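Local coordinates for protein nicotinate phosphoribosyltransferase (PDB 1VLP) that catalyses the first step of NAD biosynthesis from nicotinic acid, the ATP-dependent transfer of phosphoribose from its diphosphate-activated form to nicotinate, at residues M26-T30 / I89-P93; E80-L85 / I228-K232; E153-K157 / S383-N387. All coordinates share one frame; numbering follows the deposited sequence. Where two conformers were deposited one is given.

Interaction 1: residues M26-T30 / I89-P93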
loop_
_atom_site.group_PDB
_atom_site.type_symbol
_atom_site.label_atom_id
_atom_site.label_comp_id
_atom_site.label_asym_id
_atom_site.label_seq_id
_atom_site.Cartn_x
_atom_site.Cartn_y
_atom_site.Cartn_z
HETATM N N MSE A 26 5.972 -4.001 1.935
HETATM C CA MSE A 26 5.986 -5.136 2.870
HETATM C C MSE A 26 4.631 -5.738 3.086
HETATM O O MSE A 26 4.538 -6.978 3.216
HETATM C CB MSE A 26 6.562 -4.768 4.223
HETATM C CG MSE A 26 6.365 -5.872 5.288
HETATM SE SE MSE A 26 7.480 -5.382 6.788
HETATM C CE MSE A 26 6.475 -6.510 8.217
ATOM N N TYR A 27 3.568 -4.916 3.078
ATOM C CA TYR A 27 2.220 -5.478 3.286
ATOM C C TYR A 27 1.861 -6.516 2.232
ATOM O O TYR A 27 1.096 -7.446 2.525
ATOM C CB TYR A 27 1.126 -4.415 3.415
ATOM C CG TYR A 27 0.601 -3.861 2.098
ATOM C CD1 TYR A 27 -0.418 -4.515 1.399
ATOM C CD2 TYR A 27 1.126 -2.719 1.553
ATOM C CE1 TYR A 27 -0.906 -4.005 0.187
ATOM C CE2 TYR A 27 0.640 -2.200 0.325
ATOM C CZ TYR A 27 -0.362 -2.846 -0.339
ATOM O OH TYR A 27 -0.806 -2.304 -1.524
ATOM N N LYS A 28 2.460 -6.432 1.036
ATOM C CA LYS A 28 2.176 -7.471 0.034
ATOM C C LYS A 28 2.694 -8.851 0.415
ATOM O O LYS A 28 2.023 -9.855 0.208
ATOM C CB LYS A 28 2.633 -7.039 -1.377
ATOM C CG LYS A 28 1.891 -5.825 -1.912
ATOM C CD LYS A 28 0.660 -6.114 -2.817
ATOM C CE LYS A 28 -0.566 -6.746 -2.196
ATOM N NZ LYS A 28 -1.672 -6.741 -3.229
ATOM N N ILE A 29 3.877 -8.915 1.018
ATOM C CA ILE A 29 4.433 -10.151 1.489
ATOM C C ILE A 29 3.710 -10.716 2.683
ATOM O O ILE A 29 3.489 -11.912 2.763
ATOM C CB ILE A 29 5.976 -9.970 1.725
ATOM C CG1 ILE A 29 6.673 -9.646 0.386
ATOM C CG2 ILE A 29 6.640 -11.191 2.381
ATOM C CD1 ILE A 29 6.534 -10.726 -0.708
ATOM N N THR A 30 3.338 -9.876 3.635
ATOM C CA THR A 30 2.560 -10.390 4.793
ATOM C C THR A 30 1.171 -10.870 4.333
ATOM O O THR A 30 0.751 -11.966 4.745
ATOM C CB THR A 30 2.482 -9.387 5.945
ATOM O OG1 THR A 30 1.988 -8.132 5.479
ATOM C CG2 THR A 30 3.863 -9.196 6.556
ATOM N N ILE A 89 11.357 -10.123 9.181
ATOM C CA ILE A 89 9.970 -10.539 9.408
ATOM C C ILE A 89 9.966 -11.959 9.944
ATOM O O ILE A 89 9.540 -12.892 9.262
ATOM C CB ILE A 89 9.082 -10.401 8.137
ATOM C CG1 ILE A 89 9.507 -9.188 7.271
ATOM C CG2 ILE A 89 7.638 -10.322 8.567
ATOM C CD1 ILE A 89 8.674 -9.065 5.949
ATOM N N PRO A 90 10.478 -12.162 11.179
ATOM C CA PRO A 90 10.710 -13.495 11.688
ATOM C C PRO A 90 9.448 -14.297 11.957
ATOM O O PRO A 90 9.517 -15.505 12.026
ATOM C CB PRO A 90 11.502 -13.251 13.004
ATOM C CG PRO A 90 11.136 -11.913 13.397
ATOM C CD PRO A 90 10.915 -11.144 12.151
ATOM N N TYR A 91 8.313 -13.611 12.060
ATOM C CA TYR A 91 7.021 -14.226 12.291
ATOM C C TYR A 91 6.342 -14.725 11.032
ATOM O O TYR A 91 5.267 -15.287 11.107
ATOM C CB TYR A 91 6.109 -13.246 13.056
ATOM C CG TYR A 91 5.981 -11.868 12.445
ATOM C CD1 TYR A 91 5.010 -11.600 11.473
ATOM C CD2 TYR A 91 6.840 -10.835 12.827
ATOM C CE1 TYR A 91 4.892 -10.352 10.909
ATOM C CE2 TYR A 91 6.725 -9.580 12.269
ATOM C CZ TYR A 91 5.760 -9.353 11.307
ATOM O OH TYR A 91 5.653 -8.100 10.751
ATOM N N LEU A 92 6.939 -14.535 9.845
ATOM C CA LEU A 92 6.425 -15.244 8.662
ATOM C C LEU A 92 6.450 -16.730 8.951
ATOM O O LEU A 92 7.456 -17.242 9.452
ATOM C CB LEU A 92 7.258 -14.978 7.409
ATOM C CG LEU A 92 7.235 -13.550 6.889
ATOM C CD1 LEU A 92 8.228 -13.379 5.710
ATOM C CD2 LEU A 92 5.846 -13.166 6.440
ATOM N N PRO A 93 5.345 -17.430 8.678
ATOM C CA PRO A 93 5.344 -18.861 8.924
ATOM C C PRO A 93 6.407 -19.639 8.147
ATOM O O PRO A 93 6.682 -19.369 6.972
ATOM C CB PRO A 93 3.933 -19.319 8.532
ATOM C CG PRO A 93 3.125 -18.088 8.432
ATOM C CD PRO A 93 4.033 -16.929 8.216
#

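Interaction 2: residues E80-L85 / I228-K232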
loop_
_atom_site.group_PDB
_atom_site.type_symbol
_atom_site.label_atom_id
_atom_site.label_comp_id
_atom_site.label_asym_id
_atom_site.label_seq_id
_atom_site.Cartn_x
_atom_site.Cartn_y
_atom_site.Cartn_z
ATOM N N GLU A 80 19.703 -14.616 -0.560
ATOM C CA GLU A 80 19.929 -13.418 0.279
ATOM C C GLU A 80 18.601 -12.739 0.597
ATOM O O GLU A 80 18.390 -12.248 1.695
ATOM C CB GLU A 80 20.838 -12.441 -0.476
ATOM C CG GLU A 80 21.257 -11.168 0.274
ATOM C CD GLU A 80 22.435 -10.446 -0.406
ATOM O OE1 GLU A 80 23.308 -11.151 -0.987
ATOM O OE2 GLU A 80 22.487 -9.187 -0.366
ATOM N N GLU A 81 17.677 -12.758 -0.354
ATOM C CA GLU A 81 16.360 -12.165 -0.137
ATOM C C GLU A 81 15.576 -12.954 0.901
ATOM O O GLU A 81 14.938 -12.364 1.792
ATOM C CB GLU A 81 15.595 -12.072 -1.443
ATOM C CG GLU A 81 16.241 -10.986 -2.353
ATOM C CD GLU A 81 15.676 -10.980 -3.737
ATOM O OE1 GLU A 81 14.935 -11.926 -4.056
ATOM O OE2 GLU A 81 15.988 -10.012 -4.488
ATOM N N ILE A 82 15.628 -14.272 0.804
ATOM C CA ILE A 82 14.903 -15.100 1.769
ATOM C C ILE A 82 15.525 -14.921 3.177
ATOM O O ILE A 82 14.819 -14.811 4.192
ATOM C CB ILE A 82 14.916 -16.555 1.337
ATOM C CG1 ILE A 82 14.085 -16.757 0.055
ATOM C CG2 ILE A 82 14.493 -17.489 2.501
ATOM C CD1 ILE A 82 12.672 -16.737 0.230
ATOM N N GLU A 83 16.840 -14.886 3.233
ATOM C CA GLU A 83 17.500 -14.596 4.509
ATOM C C GLU A 83 17.023 -13.255 5.087
ATOM O O GLU A 83 16.785 -13.162 6.292
ATOM C CB GLU A 83 19.007 -14.603 4.388
ATOM C CG GLU A 83 19.702 -14.483 5.783
ATOM C CD GLU A 83 19.040 -15.358 6.904
ATOM O OE1 GLU A 83 19.014 -16.621 6.719
ATOM O OE2 GLU A 83 18.551 -14.765 7.943
ATOM N N TYR A 84 16.942 -12.227 4.243
ATOM C CA TYR A 84 16.479 -10.912 4.679
ATOM C C TYR A 84 15.072 -10.982 5.265
ATOM O O TYR A 84 14.802 -10.393 6.323
ATOM C CB TYR A 84 16.557 -9.868 3.573
ATOM C CG TYR A 84 16.239 -8.477 4.054
ATOM C CD1 TYR A 84 17.186 -7.752 4.773
ATOM C CD2 TYR A 84 15.006 -7.873 3.793
ATOM C CE1 TYR A 84 16.943 -6.463 5.194
ATOM C CE2 TYR A 84 14.735 -6.600 4.262
ATOM C CZ TYR A 84 15.697 -5.898 4.977
ATOM O OH TYR A 84 15.456 -4.601 5.420
ATOM N N LEU A 85 14.193 -11.729 4.610
ATOM C CA LEU A 85 12.821 -11.863 5.083
ATOM C C LEU A 85 12.784 -12.580 6.454
ATOM O O LEU A 85 12.044 -12.170 7.354
ATOM C CB LEU A 85 11.945 -12.605 4.057
ATOM C CG LEU A 85 11.621 -11.917 2.728
ATOM C CD1 LEU A 85 10.906 -12.861 1.776
ATOM C CD2 LEU A 85 10.825 -10.619 2.953
ATOM N N ILE A 228 10.588 -3.155 0.683
ATOM C CA ILE A 228 11.497 -4.061 1.333
ATOM C C ILE A 228 12.885 -3.972 0.700
ATOM O O ILE A 228 13.908 -4.035 1.425
ATOM C CB ILE A 228 10.984 -5.513 1.267
ATOM C CG1 ILE A 228 9.560 -5.656 1.788
ATOM C CG2 ILE A 228 11.878 -6.433 2.044
ATOM C CD1 ILE A 228 9.002 -7.026 1.472
ATOM N N LEU A 229 12.945 -3.801 -0.633
ATOM C CA LEU A 229 14.244 -3.723 -1.319
ATOM C C LEU A 229 15.046 -2.492 -0.860
ATOM O O LEU A 229 16.243 -2.618 -0.613
ATOM C CB LEU A 229 14.075 -3.689 -2.850
ATOM C CG LEU A 229 15.342 -3.964 -3.655
ATOM C CD1 LEU A 229 15.886 -5.319 -3.308
ATOM C CD2 LEU A 229 15.045 -3.924 -5.079
ATOM N N PHE A 230 14.376 -1.349 -0.763
ATOM C CA PHE A 230 15.022 -0.107 -0.284
ATOM C C PHE A 230 15.335 -0.177 1.188
ATOM O O PHE A 230 16.330 0.381 1.619
ATOM C CB PHE A 230 14.209 1.122 -0.617
ATOM C CG PHE A 230 14.310 1.531 -2.079
ATOM C CD1 PHE A 230 15.543 1.829 -2.615
ATOM C CD2 PHE A 230 13.200 1.634 -2.888
ATOM C CE1 PHE A 230 15.688 2.234 -3.934
ATOM C CE2 PHE A 230 13.324 2.028 -4.280
ATOM C CZ PHE A 230 14.581 2.316 -4.778
ATOM N N ALA A 231 14.489 -0.839 1.986
ATOM C CA ALA A 231 14.824 -1.066 3.408
ATOM C C ALA A 231 16.183 -1.801 3.502
ATOM O O ALA A 231 17.080 -1.418 4.234
ATOM C CB ALA A 231 13.819 -1.878 4.011
ATOM N N LYS A 232 16.298 -2.871 2.726
ATOM C CA LYS A 232 17.529 -3.681 2.683
ATOM C C LYS A 232 18.719 -2.844 2.215
ATOM O O LYS A 232 19.787 -2.888 2.837
ATOM C CB LYS A 232 17.327 -4.901 1.793
ATOM C CG LYS A 232 18.502 -5.911 1.790
ATOM C CD LYS A 232 18.059 -7.133 0.966
ATOM C CE LYS A 232 19.096 -8.223 1.007
ATOM N NZ LYS A 232 20.346 -7.760 0.366
HETATM O O HOH W 1 17.389 -3.341 6.720
#

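Interaction 3: residues E153-K157 / S383-N387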
loop_
_atom_site.group_PDB
_atom_site.type_symbol
_atom_site.label_atom_id
_atom_site.label_comp_id
_atom_site.label_asym_id
_atom_site.label_seq_id
_atom_site.Cartn_x
_atom_site.Cartn_y
_atom_site.Cartn_z
ATOM N N GLU A 153 5.875 4.426 -14.161
ATOM C CA GLU A 153 7.167 4.625 -14.831
ATOM C C GLU A 153 7.036 4.756 -16.362
ATOM O O GLU A 153 7.616 5.643 -16.944
ATOM C CB GLU A 153 8.161 3.549 -14.402
ATOM C CG GLU A 153 9.505 3.724 -15.080
ATOM C CD GLU A 153 10.711 3.310 -14.247
ATOM O OE1 GLU A 153 10.597 2.949 -13.054
ATOM O OE2 GLU A 153 11.811 3.367 -14.822
ATOM N N ALA A 154 6.231 3.895 -16.981
ATOM C CA ALA A 154 5.914 3.920 -18.430
ATOM C C ALA A 154 5.363 5.290 -18.856
ATOM O O ALA A 154 5.823 5.884 -19.819
ATOM C CB ALA A 154 4.932 2.821 -18.779
ATOM N N TYR A 155 4.390 5.777 -18.083
ATOM C CA TYR A 155 3.696 7.017 -18.405
ATOM C C TYR A 155 4.724 8.167 -18.438
ATOM O O TYR A 155 4.758 8.959 -19.399
ATOM C CB TYR A 155 2.539 7.304 -17.399
ATOM C CG TYR A 155 1.770 8.528 -17.780
ATOM C CD1 TYR A 155 0.748 8.464 -18.783
ATOM C CD2 TYR A 155 2.089 9.766 -17.243
ATOM C CE1 TYR A 155 0.064 9.598 -19.198
ATOM C CE2 TYR A 155 1.423 10.924 -17.680
ATOM C CZ TYR A 155 0.410 10.820 -18.664
ATOM O OH TYR A 155 -0.253 11.984 -19.086
ATOM N N PHE A 156 5.599 8.245 -17.420
ATOM C CA PHE A 156 6.576 9.339 -17.330
ATOM C C PHE A 156 7.826 9.172 -18.165
ATOM O O PHE A 156 8.569 10.099 -18.317
ATOM C CB PHE A 156 6.866 9.688 -15.882
ATOM C CG PHE A 156 5.673 10.308 -15.226
ATOM C CD1 PHE A 156 5.284 11.611 -15.578
ATOM C CD2 PHE A 156 4.870 9.585 -14.365
ATOM C CE1 PHE A 156 4.140 12.204 -15.017
ATOM C CE2 PHE A 156 3.750 10.171 -13.794
ATOM C CZ PHE A 156 3.391 11.468 -14.125
ATOM N N LYS A 157 8.012 7.974 -18.679
ATOM C CA LYS A 157 9.093 7.674 -19.622
ATOM C C LYS A 157 8.719 7.972 -21.065
ATOM O O LYS A 157 9.554 8.460 -21.848
ATOM C CB LYS A 157 9.467 6.181 -19.462
ATOM C CG LYS A 157 10.807 5.761 -19.972
ATOM C CD LYS A 157 11.047 4.230 -19.657
ATOM C CE LYS A 157 12.443 3.790 -20.072
ATOM N NZ LYS A 157 13.518 4.447 -19.253
ATOM N N SER A 383 3.724 18.877 -12.163
ATOM C CA SER A 383 3.599 17.796 -13.096
ATOM C C SER A 383 2.728 16.758 -12.410
ATOM O O SER A 383 3.170 16.093 -11.480
ATOM C CB SER A 383 4.954 17.188 -13.461
ATOM O OG SER A 383 4.794 16.072 -14.289
ATOM N N GLU A 384 1.507 16.603 -12.890
ATOM C CA GLU A 384 0.549 15.794 -12.193
ATOM C C GLU A 384 0.908 14.302 -12.233
ATOM O O GLU A 384 1.200 13.799 -13.293
ATOM C CB GLU A 384 -0.805 16.006 -12.824
ATOM C CG GLU A 384 -1.279 17.437 -12.685
ATOM C CD GLU A 384 -1.948 17.715 -11.354
ATOM O OE1 GLU A 384 -1.608 17.058 -10.338
ATOM O OE2 GLU A 384 -2.818 18.607 -11.336
ATOM N N PRO A 385 0.854 13.603 -11.084
ATOM C CA PRO A 385 0.941 12.116 -11.100
ATOM C C PRO A 385 -0.239 11.425 -11.761
ATOM O O PRO A 385 -1.337 11.999 -11.901
ATOM C CB PRO A 385 0.917 11.728 -9.611
ATOM C CG PRO A 385 1.324 12.910 -8.900
ATOM C CD PRO A 385 0.719 14.061 -9.700
ATOM N N LEU A 386 -0.001 10.200 -12.187
ATOM C CA LEU A 386 -1.053 9.337 -12.687
ATOM C C LEU A 386 -1.760 8.748 -11.481
ATOM O O LEU A 386 -1.095 8.124 -10.649
ATOM C CB LEU A 386 -0.385 8.241 -13.530
ATOM C CG LEU A 386 -1.221 7.347 -14.391
ATOM C CD1 LEU A 386 -1.970 8.171 -15.452
ATOM C CD2 LEU A 386 -0.298 6.302 -15.039
ATOM N N ASN A 387 -3.078 8.960 -11.381
ATOM C CA ASN A 387 -3.918 8.466 -10.269
ATOM C C ASN A 387 -4.518 7.116 -10.672
ATOM O O ASN A 387 -5.694 7.054 -11.111
ATOM C CB ASN A 387 -5.029 9.460 -9.979
ATOM C CG ASN A 387 -5.932 9.077 -8.760
ATOM O OD1 ASN A 387 -5.775 8.023 -8.126
ATOM N ND2 ASN A 387 -6.898 9.946 -8.460
#

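Interaction 1: residues M26-T30 / I89-P93
The backbone oxygen of Met26, modelled as selenomethionine, is gripped twice: by Thr30 N at 3.2 Å and by Ile29 N at 3.0 Å, the latter bond weak. These bonds belong to helix 26-38, and Met26, Ile29 and Thr30, which they join, all pack against 89-93. That segment is a type I beta turn closed by Leu92 N to Ile89 O, 3.1 Å apart; Pro90 suits its second position because a proline ring already fixes the phi angle such a turn needs. Met26 carries the contact. With CG anti to the backbone N (chi1 170°) and the rest of the chain extended, it reaches straight out and meets Ile89 tip to tip, SE lying 4.0 Å from Ile89 CD1. Its methyl CE travels further, to the phenolic end of Tyr91, and lies tight against OH at 3.1 Å, oblique to the ring. Ile89 CG2 sits toward the rim of one face of that same ring, 3.4 Å above its plane, so the ring is held from within its own turn too. Unbranched and flexible, a methionine-type chain can lay its selenium against one residue and its methyl against the other. One turn on, Ile29 CG2 faces Leu92 CD1 at 4.3 Å, while the Thr30 methyl CG2 lies 4.4 Å from Leu92 CD2. Tyr27, a nicotinate-binding residue by similarity, points to the other side of the helix, where its hydroxyl bonds to Glu144. The contact thus fastens helix 26-38 to the link between helices 79-88 and 94-101. Leu92 and Ile29 also rest on helix 94-101, Thr30 touches Trp268 of helix 260-272, and the Met26 backbone bonds to Ser226, just past strand 222-225.

Interaction 2: residues E80-L85 / I228-K232
Tyr84 and Lys232 lie side by side and run in opposite directions where the helical segments 80-85 and 228-232 cross almost at right angles (88°), an orthogonal helix pair. The segment axes come no closer than 11.5 Å, a wide separation that long side chains must span. Lys232 does so with its aliphatic part over one face of the tyrosine ring: CB makes a CH-pi contact 3.8 Å from the centroid of the Tyr84 ring, 15° off its normal, and CG and CD continue across toward the CG end of the ring. Lysine suits this place because its methylenes cover the aromatic face while its ammonium goes on to a charge. A bend at the last torsion (chi4 -64°) brings NZ to Glu80 OE2 at 2.7 Å, a salt bridge that uses the anti lone pair of the carboxylate oxygen. At the ring edge, Ile228 CG2 packs 3.6 Å from Tyr84 CE2, and deeper in, Leu85 CD2 meets Ile228 CD1 at 4.3 Å. Were Tyr84 replaced by an alanine, the Lys232 methylenes and Ile228 would probably lose their aromatic partner and a gap would open between the helices. Further out, the bond from Tyr84 N to Glu80 O sets ring and carboxylate one helical turn apart, where a single lysine can serve both. Glu81 bonds to Ser20 OG with one oxygen and, with the other, to Thr78 N just before its own helix; on the other side, Asn227 OD1 accepts Phe230 N, and the backbones of Ile228 and Leu229 bond to Thr24 and Leu22. Ile228 also rests on Met26 and Ile29. Beyond the ring, in its plane, a water lies 2.6 Å from Tyr84 OH and donates to Ala231 O at 3.2 Å.

Interaction 3: residues E153-K157 / S383-N387
Tyr155 reaches toward Leu386, whose CD2 packs 3.8 Å from Tyr155 CB while CD1 stands 4.3 Å above the Tyr155 ring plane, offset toward the rim. A branched leucine fits because one methyl takes the root of the tyrosine and the other its face. Next along, Phe156 lies within the widened, pi-type turn at 155-157. Tyr155 CD2 sits over the centre of the Phe156 ring, 3.7 Å above its plane, and the ring turns its outer edge to the backbone of 383-387. With CG anti to the carbonyl carbon (chi1 -68°), CZ arrives 3.3 Å from Glu384 O, which lies in the ring plane, and 3.9 Å from Pro385 CA. Ser383 OG is 4.0 Å from Phe156 CE1, but its hydrogen bond goes to Arg195, whose guanidinium also makes a cation-pi contact with Phe156. The join ties helix 144-159 to the loop before strand 388-395, close to Thr367, an inferred phosphoribosyl diphosphate-binding residue. The chemistry implies a mainly apolar junction with polar atoms at its margin: a slightly positive ring edge probably favours the carbonyl oxygen, while the electron-rich pi face probably attracts the Arg195 guanidinium.

How the interactions relate
From the N terminus, helix 26-38 is the first element held: interaction 1 closes a loop from 26-30 to 89-93. Before it closes, interaction 2 has opened at 80-85, and it ends only at 228-232, so the two cross. They also touch, Ile29 CG1 lying 3.7 Å from Ile228 CD1; their touching side chains form one apolar patch joining helices 26-38 and 79-88 to helix 228-234, which follows strand 222-225. Interaction 3 opens at 153-157, within the span of interaction 2, and closes at 383-387, crossing it but following interaction 1 in series. Across the chain's centre from interaction 1, it ties helix 144-159 to the segment leading into strand 388-395 of the antiparallel sheet.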